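Local coordinates for hypothetical sugar ABC-transporter sugar binding protein (Arthrobacter globiformis, PDB 7BVT) that binds cyclic alpha-maltosyl-1,6-maltose and, as a solute-binding protein of an ABC transporter, probably delivers this cyclic tetrasaccharide for uptake into the cell, at residues T116-D120 with V337-V341; N140-Y146 with S258-W264; P290-G295 with M365-R371. All coordinates share one frame; numbering follows the deposited sequence.

Contact 1: T116-D120 with V337-V341; sequences TDVND and VLDSV
The carboxylate of D117 grips S340 with both of its oxygens. OD1 of D117 accepts the backbone N of S340 at 2.8 Å, while OD2 of D117 takes the hydroxyl OG of S340 at 2.6 Å; each oxygen uses its syn lone pair, so the serine closes a two-point grip that fixes the rotation of the carboxylate. D117 reaches this position because its CG stands anti to the backbone N (chi1 -171°), which carries the acid across to the first turn of helix 339-342. A chi1 of 69° in S340, which puts OG between the backbone N and the carbonyl carbon, turns the hydroxyl to OD2 of D117. The flank of the carboxylate is covered by L338, whose CB lies 3.6 Å from OD2 of D117. With an alanine here in place of D117, the amide and hydroxyl of S340 would probably lose the carboxylate that holds them both, and the flank of L338 would lose its cover.

The backbones form a single bridge between V118 and L338. The amide N of D339 meets the carbonyl O of D117 at 2.9 Å, and N119 N donates to V337 O, also at 2.9 Å. Beside this bridge the methyl CG2 of V118 touches CD2 of L338 at 3.7 Å, the two side chains crossing at a slant. The D339 carboxylate reaches the other segment through water: one molecule is held by N119 ND2 and by OD1 of D339, at 2.7 Å from the latter.

The side-chain OD1 of N119 caps L122 N at the start of helix 120-125. The contact thus ties the turn between helices 112-117 and 120-125 to the start of helix 339-342, with V118 and V337 resting on P136 of strand 131-136 and L338 on V325 of helix 322-332.

Contact 2: N140-Y146 with S258-W264; sequences NNLGYMY and SAQEGSW. With GLC (alpha-D-glucopyranose), chain B; GLC (alpha-D-glucopyranose), chain C.
The indole of W264 has a glucose unit on one face and the backbone of G262 on the other: C2 of GLC (chain C) stands 3.8 Å above the ring plane and the CA of G262 3.5 Å from it on the opposite side, both offset toward the rim. N140 meets the edge, its CB in the ring plane and its OD1 3.6 Å from CZ3 of W264, with the amide turned 73° against the indole. The N140 amide is placed there by a chi1 of 60°, and its ND2 gives an almost straight 2.9 Å bond to O2 of GLC (chain B).

Behind this pocket, strands 140-147 and 258-262 run antiparallel. G143 and E261 form a hydrogen-bonded pair, as do M145 and A259, where M145 N meets A259 O at 2.9 Å. On the face of the sheet that carries M145, A259 and E261, the extended M145 side chain crosses E261 at about a right angle, SD 3.8 Å from CB of E261. On the other face, Y144 OH comes to 3.0 Å from OG of S258; OG of S258 is hydrogen-bonded to G183 O.

Sugar recognition here therefore combines an aromatic platform with a directed amide bond, brought together where the buried strand pair reaches the glycan pocket.

Contact 3: P290-G295 with M365-R371; sequences PATNLG and MADAHAR. With GLC (alpha-D-glucopyranose), chain B.
P290 sets its CB 3.7 Å from OD2 of D367, and its carbonyl O accepts a water that also lies at the ring edge of H369, 2.7 Å from NE2. A291 follows with CB near CD2 of the same imidazole, whose ring stacks on W206 from helix 195-207. At T292 the carbonyl O takes the amide N of H369 at 2.8 Å, while CG2 rests on the CB of A368. The N293 amide crosses the R371 side chain at about a right angle, the amide and guanidinium planes 74° apart; its ND2 goes to W199 O. L294 is the most covered residue: its N bonds H369 O, its CG presses to 3.5 Å from CB of A368, a tight fit, and CD2 meets SD of M365. L294 O accepts NH1 of R371 at 3.1 Å. G295 ends the segment against the sugar.

R371 spends NH1 on both L294 O and O3 of GLC (chain B), and NH2 on O4 of that sugar at 2.8 Å. One water donates to OD1 of N293 and to L294 O and accepts from N and NE of R371. E195 makes a salt bridge with NH2, giving the charge a partner; the donors that meet the sugar are thus held in place by L294 O, water and E195.

In the fold
Contacts 2 and 3 share the mixed sheet, where strands 140-147 and 292-301 are neighbours; their centres lie 12 Å apart, and the probable bonds L142 O to T292 OG1 and N140 O to G295 N join them. Both touch GLC (chain B), so together they build part of the glycan pocket. Contact 1 is centred 13 Å from contact 3, which it meets where N119 approaches M365 and L294, and 21 Å from contact 2, which it does not touch. Along the chain contact 2 is nested within the loop closed by contact 1, and contact 3 follows it, its segments alternating with those of contact 1. Contacts 2 and 3 thus converge on the sugar, while contact 1 joins elements set back from it.

Contact 1: T116-D120 with V337-V341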
# COMPACT_ATOMS: atom_id res chain seq x y z
N THR A 116 -7.95 -5.04 17.87
CA THR A 116 -8.22 -3.60 18.15
C THR A 116 -7.00 -2.74 17.85
O THR A 116 -7.13 -1.65 17.32
CB THR A 116 -8.64 -3.36 19.61
OG1 THR A 116 -9.84 -4.12 19.75
CG2 THR A 116 -8.85 -1.88 19.86
N ASP A 117 -5.80 -3.26 18.14
CA ASP A 117 -4.53 -2.51 18.02
C ASP A 117 -4.15 -2.43 16.54
O ASP A 117 -3.58 -1.41 16.12
CB ASP A 117 -3.45 -3.21 18.82
CG ASP A 117 -2.13 -2.45 18.98
OD1 ASP A 117 -2.07 -1.24 18.70
OD2 ASP A 117 -1.17 -3.12 19.38
N VAL A 118 -4.41 -3.51 15.79
CA VAL A 118 -4.11 -3.49 14.35
C VAL A 118 -4.73 -2.23 13.74
O VAL A 118 -5.87 -1.88 14.08
CB VAL A 118 -4.60 -4.78 13.65
CG1 VAL A 118 -4.42 -4.69 12.14
CG2 VAL A 118 -3.88 -5.98 14.17
N ASN A 119 -4.03 -1.63 12.81
CA ASN A 119 -4.50 -0.47 12.03
C ASN A 119 -5.96 -0.65 11.58
O ASN A 119 -6.31 -1.63 10.92
CB ASN A 119 -3.56 -0.30 10.83
CG ASN A 119 -4.03 0.84 9.95
OD1 ASN A 119 -4.93 0.59 9.11
ND2 ASN A 119 -3.40 1.98 10.13
N ASP A 120 -6.81 0.34 11.88
CA ASP A 120 -8.26 0.18 11.65
C ASP A 120 -8.59 0.11 10.15
O ASP A 120 -9.57 -0.56 9.78
CB ASP A 120 -8.99 1.38 12.28
CG ASP A 120 -8.98 1.44 13.81
OD1 ASP A 120 -8.56 0.50 14.47
OD2 ASP A 120 -9.47 2.48 14.31
N VAL A 337 2.11 -3.27 11.69
CA VAL A 337 0.63 -3.26 11.49
C VAL A 337 -0.11 -2.82 12.76
O VAL A 337 -1.33 -2.58 12.67
CB VAL A 337 0.14 -4.63 10.99
CG1 VAL A 337 0.81 -4.99 9.69
CG2 VAL A 337 0.31 -5.74 12.01
N LEU A 338 0.55 -2.80 13.92
CA LEU A 338 -0.03 -2.43 15.20
C LEU A 338 0.15 -0.93 15.42
O LEU A 338 1.27 -0.43 15.28
CB LEU A 338 0.66 -3.22 16.31
CG LEU A 338 0.50 -4.73 16.25
CD1 LEU A 338 1.24 -5.39 17.40
CD2 LEU A 338 -0.96 -5.14 16.33
N ASP A 339 -0.91 -0.24 15.84
CA ASP A 339 -0.82 1.18 16.20
C ASP A 339 0.19 1.31 17.35
O ASP A 339 1.01 2.26 17.35
CB ASP A 339 -2.19 1.76 16.59
CG ASP A 339 -3.25 2.01 15.53
OD1 ASP A 339 -3.01 1.75 14.39
OD2 ASP A 339 -4.39 2.40 15.91
N SER A 340 0.13 0.41 18.32
CA SER A 340 0.91 0.52 19.58
C SER A 340 2.40 0.43 19.27
O SER A 340 3.19 1.05 19.98
CB SER A 340 0.55 -0.55 20.53
OG SER A 340 1.00 -1.81 20.07
N VAL A 341 2.77 -0.23 18.19
CA VAL A 341 4.21 -0.34 17.83
C VAL A 341 4.59 0.90 17.02
O VAL A 341 5.62 1.51 17.34
CB VAL A 341 4.51 -1.66 17.11
CG1 VAL A 341 5.94 -1.68 16.59
CG2 VAL A 341 4.25 -2.85 18.00
O HOH W 1 -5.84 1.18 18.72
O HOH W 2 -1.37 2.00 12.22
O HOH W 3 -5.79 2.68 13.38
O HOH W 4 -6.05 0.56 15.83

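Contact 2: N140-Y146 with S258-W264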
# COMPACT_ATOMS: atom_id res chain seq x y z
N ASN A 140 2.93 -1.09 4.28
CA ASN A 140 3.73 -0.06 3.63
C ASN A 140 2.77 1.06 3.23
O ASN A 140 1.52 0.90 3.33
CB ASN A 140 4.50 -0.63 2.45
CG ASN A 140 3.63 -1.24 1.37
OD1 ASN A 140 2.76 -0.56 0.83
ND2 ASN A 140 3.95 -2.44 0.95
N ASN A 141 3.32 2.20 2.87
CA ASN A 141 2.51 3.33 2.40
C ASN A 141 3.35 4.24 1.52
O ASN A 141 4.56 4.04 1.34
CB ASN A 141 1.76 4.03 3.54
CG ASN A 141 2.65 4.79 4.48
OD1 ASN A 141 3.52 5.59 4.06
ND2 ASN A 141 2.40 4.62 5.76
N LEU A 142 2.64 5.11 0.83
CA LEU A 142 3.28 6.03 -0.13
C LEU A 142 3.71 7.28 0.61
O LEU A 142 2.95 7.84 1.38
CB LEU A 142 2.32 6.37 -1.26
CG LEU A 142 2.11 5.26 -2.27
CD1 LEU A 142 0.94 5.63 -3.21
CD2 LEU A 142 3.32 5.02 -3.08
N GLY A 143 4.90 7.73 0.25
CA GLY A 143 5.50 8.92 0.83
C GLY A 143 6.10 9.77 -0.25
O GLY A 143 6.11 9.39 -1.43
N TYR A 144 6.63 10.89 0.17
CA TYR A 144 7.33 11.81 -0.76
C TYR A 144 8.82 11.60 -0.61
O TYR A 144 9.33 11.70 0.49
CB TYR A 144 6.92 13.25 -0.42
CG TYR A 144 7.59 14.31 -1.25
CD1 TYR A 144 7.10 14.62 -2.50
CD2 TYR A 144 8.70 14.99 -0.80
CE1 TYR A 144 7.69 15.59 -3.31
CE2 TYR A 144 9.32 15.94 -1.59
CZ TYR A 144 8.84 16.21 -2.85
OH TYR A 144 9.42 17.20 -3.59
N MET A 145 9.48 11.34 -1.71
CA MET A 145 10.97 11.23 -1.73
C MET A 145 11.52 12.29 -2.66
O MET A 145 10.88 12.63 -3.65
CB MET A 145 11.44 9.87 -2.21
CG MET A 145 11.41 8.80 -1.22
SD MET A 145 12.46 7.42 -1.84
CE MET A 145 12.33 6.39 -0.38
N TYR A 146 12.68 12.82 -2.33
CA TYR A 146 13.27 13.88 -3.15
C TYR A 146 14.78 13.75 -3.14
O TYR A 146 15.37 13.17 -2.22
CB TYR A 146 12.81 15.24 -2.65
CG TYR A 146 13.35 15.68 -1.32
CD1 TYR A 146 12.83 15.22 -0.12
CD2 TYR A 146 14.38 16.62 -1.27
CE1 TYR A 146 13.34 15.64 1.11
CE2 TYR A 146 14.83 17.09 -0.06
CZ TYR A 146 14.36 16.58 1.14
OH TYR A 146 14.87 17.05 2.34
N SER A 258 11.86 14.67 -7.49
CA SER A 258 11.05 14.05 -6.41
C SER A 258 10.01 13.12 -7.03
O SER A 258 9.86 13.13 -8.24
CB SER A 258 10.37 15.06 -5.57
OG SER A 258 9.53 15.94 -6.35
N ALA A 259 9.36 12.33 -6.18
CA ALA A 259 8.32 11.37 -6.61
C ALA A 259 7.60 10.87 -5.37
O ALA A 259 8.19 10.81 -4.29
CB ALA A 259 8.95 10.23 -7.38
N GLN A 260 6.35 10.43 -5.55
CA GLN A 260 5.75 9.55 -4.52
C GLN A 260 6.42 8.19 -4.62
O GLN A 260 6.57 7.67 -5.74
CB GLN A 260 4.25 9.44 -4.71
CG GLN A 260 3.55 10.68 -4.28
CD GLN A 260 2.05 10.70 -4.42
OE1 GLN A 260 1.38 9.74 -4.92
NE2 GLN A 260 1.52 11.82 -3.98
N GLU A 261 6.86 7.68 -3.48
CA GLU A 261 7.54 6.38 -3.39
C GLU A 261 7.01 5.60 -2.19
O GLU A 261 6.83 6.16 -1.10
CB GLU A 261 9.07 6.57 -3.29
CG GLU A 261 9.67 7.12 -4.58
CD GLU A 261 9.78 6.20 -5.76
OE1 GLU A 261 9.41 5.01 -5.66
OE2 GLU A 261 10.30 6.69 -6.82
N GLY A 262 6.93 4.28 -2.38
CA GLY A 262 6.57 3.40 -1.28
C GLY A 262 7.65 3.28 -0.26
O GLY A 262 8.83 3.52 -0.57
N SER A 263 7.28 2.97 0.97
CA SER A 263 8.19 2.93 2.13
C SER A 263 9.27 1.87 1.88
O SER A 263 10.37 2.02 2.45
CB SER A 263 7.43 2.66 3.43
OG SER A 263 6.63 1.51 3.26
N TRP A 264 9.00 0.84 1.08
CA TRP A 264 10.02 -0.20 0.77
C TRP A 264 11.25 0.44 0.12
O TRP A 264 12.33 -0.16 0.24
CB TRP A 264 9.43 -1.30 -0.10
CG TRP A 264 8.90 -0.83 -1.41
CD1 TRP A 264 9.62 -0.67 -2.56
CD2 TRP A 264 7.56 -0.43 -1.73
NE1 TRP A 264 8.82 -0.20 -3.57
CE2 TRP A 264 7.55 -0.04 -3.09
CE3 TRP A 264 6.37 -0.36 -1.01
CZ2 TRP A 264 6.40 0.43 -3.74
CZ3 TRP A 264 5.23 0.06 -1.67
CH2 TRP A 264 5.24 0.42 -3.01
C1 GLC B . 2.96 -2.30 -3.31
C2 GLC B . 1.87 -2.61 -2.33
C3 GLC B . 0.64 -3.10 -3.05
C4 GLC B . 0.26 -2.06 -4.11
C5 GLC B . 1.41 -1.90 -5.10
C6 GLC B . 1.07 -0.84 -6.16
O2 GLC B . 2.41 -3.47 -1.34
O3 GLC B . -0.40 -3.33 -2.09
O4 GLC B . -0.87 -2.47 -4.86
O5 GLC B . 2.53 -1.43 -4.39
O6 GLC B . 1.90 -1.07 -7.29
C1 GLC C . 7.64 -4.33 -4.61
C2 GLC C . 7.31 -4.02 -3.14
C3 GLC C . 5.81 -4.15 -2.89
C4 GLC C . 5.00 -3.34 -3.90
C5 GLC C . 5.39 -3.74 -5.31
C6 GLC C . 4.70 -2.96 -6.39
O1 GLC C . 7.50 -5.72 -5.02
O2 GLC C . 8.07 -4.79 -2.14
O3 GLC C . 5.53 -3.72 -1.58
O4 GLC C . 3.55 -3.53 -3.77
O5 GLC C . 6.81 -3.52 -5.46
O6 GLC C . 5.28 -3.21 -7.72

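Contact 3: P290-G295 with M365-R371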
# COMPACT_ATOMS: atom_id res chain seq x y z
N PRO A 290 -4.01 15.42 5.50
CA PRO A 290 -3.00 14.42 5.20
C PRO A 290 -3.69 13.10 4.85
O PRO A 290 -4.68 12.74 5.45
CB PRO A 290 -2.20 14.30 6.51
CG PRO A 290 -2.57 15.53 7.29
CD PRO A 290 -3.99 15.88 6.90
N ALA A 291 -3.13 12.40 3.87
CA ALA A 291 -3.58 11.04 3.53
C ALA A 291 -2.46 10.32 2.81
O ALA A 291 -1.72 10.97 2.09
CB ALA A 291 -4.82 11.06 2.66
N THR A 292 -2.50 9.00 2.91
CA THR A 292 -1.72 8.14 2.03
C THR A 292 -2.47 6.82 1.81
O THR A 292 -3.60 6.69 2.29
CB THR A 292 -0.29 7.99 2.55
OG1 THR A 292 0.42 7.34 1.50
CG2 THR A 292 -0.22 7.21 3.83
N ASN A 293 -1.85 5.93 1.02
CA ASN A 293 -2.46 4.67 0.56
C ASN A 293 -1.65 3.50 1.15
O ASN A 293 -0.42 3.60 1.17
CB ASN A 293 -2.43 4.62 -0.96
CG ASN A 293 -3.62 3.92 -1.55
OD1 ASN A 293 -4.31 3.15 -0.88
ND2 ASN A 293 -3.84 4.21 -2.80
N LEU A 294 -2.32 2.48 1.66
CA LEU A 294 -1.70 1.30 2.31
C LEU A 294 -1.46 0.16 1.34
O LEU A 294 -2.35 -0.21 0.59
CB LEU A 294 -2.57 0.81 3.45
CG LEU A 294 -2.62 1.73 4.67
CD1 LEU A 294 -3.84 1.47 5.52
CD2 LEU A 294 -1.33 1.59 5.48
N GLY A 295 -0.27 -0.41 1.41
CA GLY A 295 0.06 -1.70 0.78
C GLY A 295 0.45 -2.71 1.81
O GLY A 295 0.39 -2.42 3.01
N MET A 365 1.07 6.21 9.17
CA MET A 365 0.14 5.07 9.37
C MET A 365 -1.16 5.59 9.97
O MET A 365 -2.20 5.07 9.62
CB MET A 365 0.77 3.99 10.26
CG MET A 365 1.86 3.22 9.54
SD MET A 365 1.31 2.29 8.13
CE MET A 365 0.23 1.09 8.93
N ALA A 366 -1.13 6.69 10.73
CA ALA A 366 -2.30 7.29 11.37
C ALA A 366 -3.26 7.88 10.34
O ALA A 366 -4.47 7.93 10.63
CB ALA A 366 -1.81 8.36 12.34
N ASP A 367 -2.77 8.33 9.20
CA ASP A 367 -3.60 9.01 8.17
C ASP A 367 -3.82 8.14 6.93
O ASP A 367 -4.27 8.67 5.93
CB ASP A 367 -2.92 10.33 7.82
CG ASP A 367 -2.78 11.27 9.02
OD1 ASP A 367 -3.78 11.44 9.75
OD2 ASP A 367 -1.71 11.83 9.19
N ALA A 368 -3.42 6.88 6.97
CA ALA A 368 -3.37 6.06 5.76
C ALA A 368 -4.75 5.45 5.54
O ALA A 368 -5.48 5.03 6.53
CB ALA A 368 -2.33 4.98 5.86
N HIS A 369 -5.13 5.39 4.26
CA HIS A 369 -6.38 4.77 3.82
C HIS A 369 -6.08 3.45 3.16
O HIS A 369 -5.01 3.32 2.61
CB HIS A 369 -7.10 5.67 2.83
CG HIS A 369 -7.56 6.99 3.34
ND1 HIS A 369 -8.85 7.41 3.14
CD2 HIS A 369 -6.92 8.02 3.94
CE1 HIS A 369 -9.01 8.59 3.68
NE2 HIS A 369 -7.85 9.01 4.14
N ALA A 370 -7.06 2.54 3.15
CA ALA A 370 -7.04 1.34 2.30
C ALA A 370 -7.99 1.51 1.12
O ALA A 370 -9.05 2.11 1.30
CB ALA A 370 -7.44 0.11 3.10
N ARG A 371 -7.60 0.93 -0.01
CA ARG A 371 -8.42 0.76 -1.22
C ARG A 371 -9.69 0.02 -0.85
O ARG A 371 -9.81 -0.64 0.19
CB ARG A 371 -7.58 0.09 -2.28
CG ARG A 371 -6.61 1.10 -2.93
CD ARG A 371 -5.48 0.46 -3.71
NE ARG A 371 -4.55 -0.16 -2.77
CZ ARG A 371 -3.54 -0.93 -3.12
NH1 ARG A 371 -2.74 -1.45 -2.19
NH2 ARG A 371 -3.26 -1.09 -4.40
C1 GLC B . 2.96 -2.30 -3.31
C2 GLC B . 1.87 -2.61 -2.33
C3 GLC B . 0.64 -3.10 -3.05
C4 GLC B . 0.26 -2.06 -4.11
C5 GLC B . 1.41 -1.90 -5.10
C6 GLC B . 1.07 -0.84 -6.16
O2 GLC B . 2.41 -3.47 -1.34
O3 GLC B . -0.40 -3.33 -2.09
O4 GLC B . -0.87 -2.47 -4.86
O5 GLC B . 2.53 -1.43 -4.39
O6 GLC B . 1.90 -1.07 -7.29
O HOH W 5 -7.07 11.28 5.45
O HOH W 6 -5.70 13.23 7.97
O HOH W 7 -4.69 0.59 -0.05